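Local coordinates for protein processed glycerol phosphate lipoteichoic acid synthase 2 (Bacillus subtilis, PDB 2W8D) that binds a magnesium ion and belongs to the sulfatase family of the alkaline phosphatase clan, at residues A[77-82]-A[88-93]; A[279-284]-A[357-362]. All coordinates share one frame; numbering follows the deposited sequence.

Contact 1: A[77-82]-A[88-93]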
loop_
_atom_site.group_PDB
_atom_site.type_symbol
_atom_site.label_atom_id
_atom_site.label_comp_id
_atom_site.label_asym_id
_atom_site.label_seq_id
_atom_site.Cartn_x
_atom_site.Cartn_y
_atom_site.Cartn_z
ATOM N N HIS A 77 5.639 -2.184 4.699
ATOM C CA HIS A 77 4.577 -3.130 4.294
ATOM C C HIS A 77 4.258 -4.097 5.460
ATOM O O HIS A 77 5.121 -4.417 6.263
ATOM C CB HIS A 77 4.948 -3.890 3.019
ATOM C CG HIS A 77 5.897 -5.022 3.255
ATOM N ND1 HIS A 77 5.464 -6.302 3.552
ATOM C CD2 HIS A 77 7.252 -5.067 3.253
ATOM C CE1 HIS A 77 6.513 -7.087 3.722
ATOM N NE2 HIS A 77 7.609 -6.359 3.563
ATOM N N GLN A 78 3.017 -4.553 5.553
ATOM C CA GLN A 78 2.649 -5.460 6.632
ATOM C C GLN A 78 2.050 -6.748 6.083
ATOM O O GLN A 78 1.279 -7.412 6.781
ATOM C CB GLN A 78 1.678 -4.761 7.601
ATOM C CG GLN A 78 2.264 -3.481 8.253
ATOM C CD GLN A 78 1.238 -2.725 9.038
ATOM O OE1 GLN A 78 0.269 -2.200 8.466
ATOM N NE2 GLN A 78 1.409 -2.682 10.362
ATOM N N THR A 79 2.423 -7.098 4.855
ATOM C CA THR A 79 1.861 -8.221 4.140
ATOM C C THR A 79 2.385 -9.563 4.604
ATOM O O THR A 79 3.458 -9.655 5.241
ATOM C CB THR A 79 2.097 -8.122 2.590
ATOM O OG1 THR A 79 3.489 -8.222 2.310
ATOM C CG2 THR A 79 1.526 -6.801 1.990
ATOM N N GLY A 80 1.599 -10.598 4.300
ATOM C CA GLY A 80 1.990 -11.995 4.512
ATOM C C GLY A 80 1.921 -12.716 3.161
ATOM O O GLY A 80 2.334 -12.168 2.093
ATOM N N GLN A 81 1.352 -13.902 3.153
ATOM C CA GLN A 81 1.366 -14.674 1.894
ATOM C C GLN A 81 0.472 -14.203 0.734
ATOM O O GLN A 81 0.640 -14.654 -0.390
ATOM C CB GLN A 81 1.189 -16.146 2.167
ATOM C CG GLN A 81 2.248 -16.661 3.189
ATOM C CD GLN A 81 2.073 -18.146 3.503
ATOM O OE1 GLN A 81 0.979 -18.612 3.833
ATOM N NE2 GLN A 81 3.158 -18.889 3.376
ATOM N N GLY A 82 -0.448 -13.283 0.984
ATOM C CA GLY A 82 -1.287 -12.761 -0.087
ATOM C C GLY A 82 -0.619 -11.600 -0.801
ATOM O O GLY A 82 -1.212 -11.015 -1.676
ATOM N N GLU A 88 -3.490 -4.560 -0.861
ATOM C CA GLU A 88 -4.806 -3.962 -1.281
ATOM C C GLU A 88 -5.860 -4.109 -0.180
ATOM O O GLU A 88 -6.668 -3.195 0.067
ATOM C CB GLU A 88 -5.387 -4.609 -2.550
ATOM C CG GLU A 88 -4.531 -4.505 -3.779
ATOM C CD GLU A 88 -5.261 -5.091 -4.980
ATOM O OE1 GLU A 88 -6.379 -4.587 -5.301
ATOM O OE2 GLU A 88 -4.722 -6.067 -5.567
ATOM N N PHE A 89 -5.865 -5.253 0.485
ATOM C CA PHE A 89 -6.840 -5.476 1.553
ATOM C C PHE A 89 -6.723 -4.456 2.687
ATOM O O PHE A 89 -7.720 -3.970 3.215
ATOM C CB PHE A 89 -6.673 -6.885 2.153
ATOM C CG PHE A 89 -7.723 -7.219 3.181
ATOM C CD1 PHE A 89 -9.031 -7.468 2.789
ATOM C CD2 PHE A 89 -7.396 -7.283 4.547
ATOM C CE1 PHE A 89 -10.009 -7.811 3.731
ATOM C CE2 PHE A 89 -8.369 -7.596 5.506
ATOM C CZ PHE A 89 -9.682 -7.862 5.088
HETATM N N MSE A 90 -5.488 -4.147 3.043
HETATM C CA MSE A 90 -5.193 -3.165 4.072
HETATM C C MSE A 90 -5.527 -1.727 3.655
HETATM O O MSE A 90 -6.013 -0.973 4.502
HETATM C CB MSE A 90 -3.745 -3.310 4.527
HETATM C CG MSE A 90 -3.587 -4.556 5.380
HETATM SE SE MSE A 90 -1.770 -4.768 6.091
HETATM C CE MSE A 90 -0.958 -5.582 4.536
HETATM N N MSE A 91 -5.291 -1.370 2.378
HETATM C CA MSE A 91 -5.638 -0.037 1.858
HETATM C C MSE A 91 -7.128 0.171 1.964
HETATM O O MSE A 91 -7.559 1.247 2.326
HETATM C CB MSE A 91 -5.256 0.169 0.379
HETATM C CG MSE A 91 -3.788 0.026 0.057
HETATM SE SE MSE A 91 -2.652 1.280 1.046
HETATM C CE MSE A 91 -1.282 0.040 1.685
ATOM N N GLU A 92 -7.914 -0.853 1.628
ATOM C CA GLU A 92 -9.385 -0.708 1.634
ATOM C C GLU A 92 -10.017 -0.933 3.002
ATOM O O GLU A 92 -11.123 -0.502 3.211
ATOM C CB GLU A 92 -10.087 -1.630 0.620
ATOM C CG GLU A 92 -9.661 -1.593 -0.863
ATOM C CD GLU A 92 -9.074 -0.279 -1.347
ATOM O OE1 GLU A 92 -9.527 0.800 -0.932
ATOM O OE2 GLU A 92 -8.152 -0.317 -2.176
ATOM N N ASN A 93 -9.338 -1.607 3.933
ATOM C CA ASN A 93 -10.032 -2.011 5.170
ATOM C C ASN A 93 -9.430 -1.588 6.487
ATOM O O ASN A 93 -10.134 -1.573 7.484
ATOM C CB ASN A 93 -10.265 -3.519 5.186
ATOM C CG ASN A 93 -11.156 -3.951 4.081
ATOM O OD1 ASN A 93 -12.360 -3.756 4.161
ATOM N ND2 ASN A 93 -10.578 -4.537 3.012
#
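Met90, present as selenomethionine, reaches from helix 88-93 into the loop 77-82 and meets Gln78 and Thr79 with the last two atoms of its side chain. CG lies opposite the carbonyl carbon, beside the backbone N, and the chain runs extended to the selenium before bending at chi3 (-83°). The bend lays the methyl CE against the peptide between the two loop residues, 3.6 Å from Gln78 C. SE itself rests on Gln78 CB at 3.8 Å, and Thr79 CG2 meets the same CE at 3.8 Å, the two side chains crossing at about a right angle. A long, flexible, nonpolar side chain suits this place, since it can follow an irregular backbone. Gln78 turns its aliphatic part to the selenium, while its buried amide is held at both ends, NE2 by Pro345 O and OE1 by Val311 N. In Thr79, chi1 of 66° places OG1 where it hydrogen-bonds His77 ND1 at 3.0 Å, and turns the methyl to Met90. Loop and helix flank Thr84, the phosphothreonine that joins Glu40, Asp258 and His259 at the magnesium ion, so this packing lies beside the metal site of a sulfatase-family protein, the Thr79 side chain touching His259.

Contact 2: A[279-284]-A[357-362]; sequences ITDYDN and TKISGK
Tyr282 and Asp281, in the first turn of the helix, rest on Thr357 and Ile359 of the facing strand in two small nonpolar contacts. Tyr282 has CG anti to its backbone N (chi1 164°), which swings the ring down to the strand, where CE1 lies 3.8 Å from Thr357 CG2 in an oblique approach. One residue earlier in the helix and two further along the strand, CB of Asp281 meets Ile359 CG2 at 4.1 Å. Thr357 and Ile359 both point their side chains at the helix, and their methyl groups suit the role; Thr357 OG1, buried here, has no partner in the model.

No direct hydrogen bond joins the segments, but one water bridges them. It donates to Asp281 OD2 at 2.6 Å and to Ile359 O at 3.1 Å, tying a carboxylate to the strand end.

Each segment also has its own internal bonds. Thr280 and Asp283 form a capping box: Asp283 N donates to Thr280 OG1 (3.3 Å), and Thr280 N returns a bond to Asp283 OD2 (3.0 Å). Beyond Ile359 the chain reverses in a type I' turn, whose central residues Ser360 and Gly361 both take positive phi, easily reached by a glycine.

Thus helix 281-286 lies against hairpin 356-365 of the five-stranded antiparallel sheet: Asp281 also touches Tyr364, and Tyr282 OH bonds Thr366 O just past strand 362-365.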
loop_
_atom_site.group_PDB
_atom_site.type_symbol
_atom_site.label_atom_id
_atom_site.label_comp_id
_atom_site.label_asym_id
_atom_site.label_seq_id
_atom_site.Cartn_x
_atom_site.Cartn_y
_atom_site.Cartn_z
ATOM N N ILE A 279 24.201 -8.970 5.230
ATOM C CA ILE A 279 22.852 -8.555 5.594
ATOM C C ILE A 279 22.455 -9.368 6.814
ATOM O O ILE A 279 22.287 -10.574 6.704
ATOM C CB ILE A 279 21.838 -8.831 4.432
ATOM C CG1 ILE A 279 22.087 -7.912 3.224
ATOM C CG2 ILE A 279 20.365 -8.705 4.904
ATOM C CD1 ILE A 279 22.161 -6.431 3.540
ATOM N N THR A 280 22.305 -8.726 7.968
ATOM C CA THR A 280 21.774 -9.415 9.171
ATOM C C THR A 280 20.222 -9.447 9.219
ATOM O O THR A 280 19.550 -8.838 8.376
ATOM C CB THR A 280 22.309 -8.738 10.450
ATOM O OG1 THR A 280 21.916 -7.357 10.455
ATOM C CG2 THR A 280 23.854 -8.837 10.547
ATOM N N ASP A 281 19.643 -10.122 10.209
ATOM C CA ASP A 281 18.177 -10.088 10.459
ATOM C C ASP A 281 17.697 -8.666 10.644
ATOM O O ASP A 281 16.657 -8.285 10.134
ATOM C CB ASP A 281 17.819 -10.819 11.768
ATOM C CG ASP A 281 17.798 -12.343 11.647
ATOM O OD1 ASP A 281 17.732 -12.896 10.528
ATOM O OD2 ASP A 281 17.853 -12.990 12.724
ATOM N N TYR A 282 18.455 -7.905 11.425
ATOM C CA TYR A 282 18.205 -6.502 11.665
ATOM C C TYR A 282 18.186 -5.716 10.332
ATOM O O TYR A 282 17.271 -4.946 10.112
ATOM C CB TYR A 282 19.231 -5.917 12.685
ATOM C CG TYR A 282 19.252 -4.405 12.656
ATOM C CD1 TYR A 282 18.322 -3.667 13.394
ATOM C CD2 TYR A 282 20.146 -3.713 11.828
ATOM C CE1 TYR A 282 18.284 -2.304 13.332
ATOM C CE2 TYR A 282 20.124 -2.300 11.739
ATOM C CZ TYR A 282 19.185 -1.608 12.494
ATOM O OH TYR A 282 19.114 -0.228 12.453
ATOM N N ASP A 283 19.194 -5.884 9.462
ATOM C CA ASP A 283 19.266 -5.123 8.194
ATOM C C ASP A 283 18.071 -5.466 7.323
ATOM O O ASP A 283 17.422 -4.574 6.798
ATOM C CB ASP A 283 20.558 -5.390 7.399
ATOM C CG ASP A 283 21.827 -5.077 8.181
ATOM O OD1 ASP A 283 21.848 -4.081 8.939
ATOM O OD2 ASP A 283 22.837 -5.818 8.020
ATOM N N ASN A 284 17.779 -6.761 7.189
ATOM C CA ASN A 284 16.582 -7.195 6.506
ATOM C C ASN A 284 15.269 -6.575 7.004
ATOM O O ASN A 284 14.401 -6.252 6.199
ATOM C CB ASN A 284 16.451 -8.698 6.454
ATOM C CG ASN A 284 15.438 -9.123 5.426
ATOM O OD1 ASN A 284 15.593 -8.824 4.236
ATOM N ND2 ASN A 284 14.363 -9.765 5.871
ATOM N N THR A 357 13.569 -2.787 17.130
ATOM C CA THR A 357 13.198 -3.760 16.121
ATOM C C THR A 357 13.276 -5.189 16.674
ATOM O O THR A 357 14.316 -5.622 17.209
ATOM C CB THR A 357 13.777 -3.496 14.677
ATOM O OG1 THR A 357 14.430 -4.657 14.134
ATOM C CG2 THR A 357 14.656 -2.270 14.583
ATOM N N LYS A 358 12.143 -5.873 16.644
ATOM C CA LYS A 358 12.043 -7.213 17.188
ATOM C C LYS A 358 11.891 -8.216 16.073
ATOM O O LYS A 358 10.914 -8.151 15.339
ATOM C CB LYS A 358 10.822 -7.341 18.088
ATOM C CG LYS A 358 10.933 -8.539 19.039
ATOM C CD LYS A 358 9.593 -9.111 19.369
ATOM C CE LYS A 358 9.710 -10.150 20.457
ATOM N NZ LYS A 358 8.354 -10.578 20.882
ATOM N N ILE A 359 12.820 -9.163 15.976
ATOM C CA ILE A 359 12.808 -10.179 14.914
ATOM C C ILE A 359 13.081 -11.567 15.515
ATOM O O ILE A 359 14.100 -11.769 16.190
ATOM C CB ILE A 359 13.855 -9.853 13.808
ATOM C CG1 ILE A 359 13.663 -8.439 13.263
ATOM C CG2 ILE A 359 13.788 -10.865 12.645
ATOM C CD1 ILE A 359 12.324 -8.218 12.373
ATOM N N SER A 360 12.156 -12.507 15.279
ATOM C CA SER A 360 12.199 -13.869 15.867
ATOM C C SER A 360 12.592 -13.845 17.329
ATOM O O SER A 360 13.488 -14.579 17.745
ATOM C CB SER A 360 13.165 -14.801 15.098
ATOM O OG SER A 360 13.125 -14.485 13.713
ATOM N N GLY A 361 11.942 -12.982 18.097
ATOM C CA GLY A 361 12.216 -12.889 19.534
ATOM C C GLY A 361 13.487 -12.165 19.975
ATOM O O GLY A 361 13.728 -12.035 21.159
ATOM N N LYS A 362 14.314 -11.698 19.050
ATOM C CA LYS A 362 15.445 -10.857 19.429
ATOM C C LYS A 362 15.117 -9.351 19.285
ATOM O O LYS A 362 14.410 -8.935 18.357
ATOM C CB LYS A 362 16.678 -11.219 18.604
ATOM C CG LYS A 362 17.278 -12.554 18.972
ATOM C CD LYS A 362 18.378 -12.901 17.961
ATOM C CE LYS A 362 19.395 -13.907 18.500
ATOM N NZ LYS A 362 18.800 -15.255 18.714
HETATM O O HOH W 1 16.985 -11.877 14.958
#

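In the fold
Contact 1 closes before contact 2 opens along the chain, and their centres lie 21 Å apart, with about 7 Å between nearest atoms. The first is deep, beside the magnesium site, at the end of strand 70-76 in the nine-stranded mixed sheet; the second is peripheral, where helix 281-286 meets the separate five-stranded antiparallel sheet. Among the links between these regions, Gln288 bonds both His77 of contact 1 and the backbone of Asn284 of contact 2, and Gln78 bonds Pro345 in the small sheet's first strand. Helix 281-286 also leads to strand 292-296, which pairs antiparallel with 70-76, so the metal-bearing core and the later sheet form one connected structure.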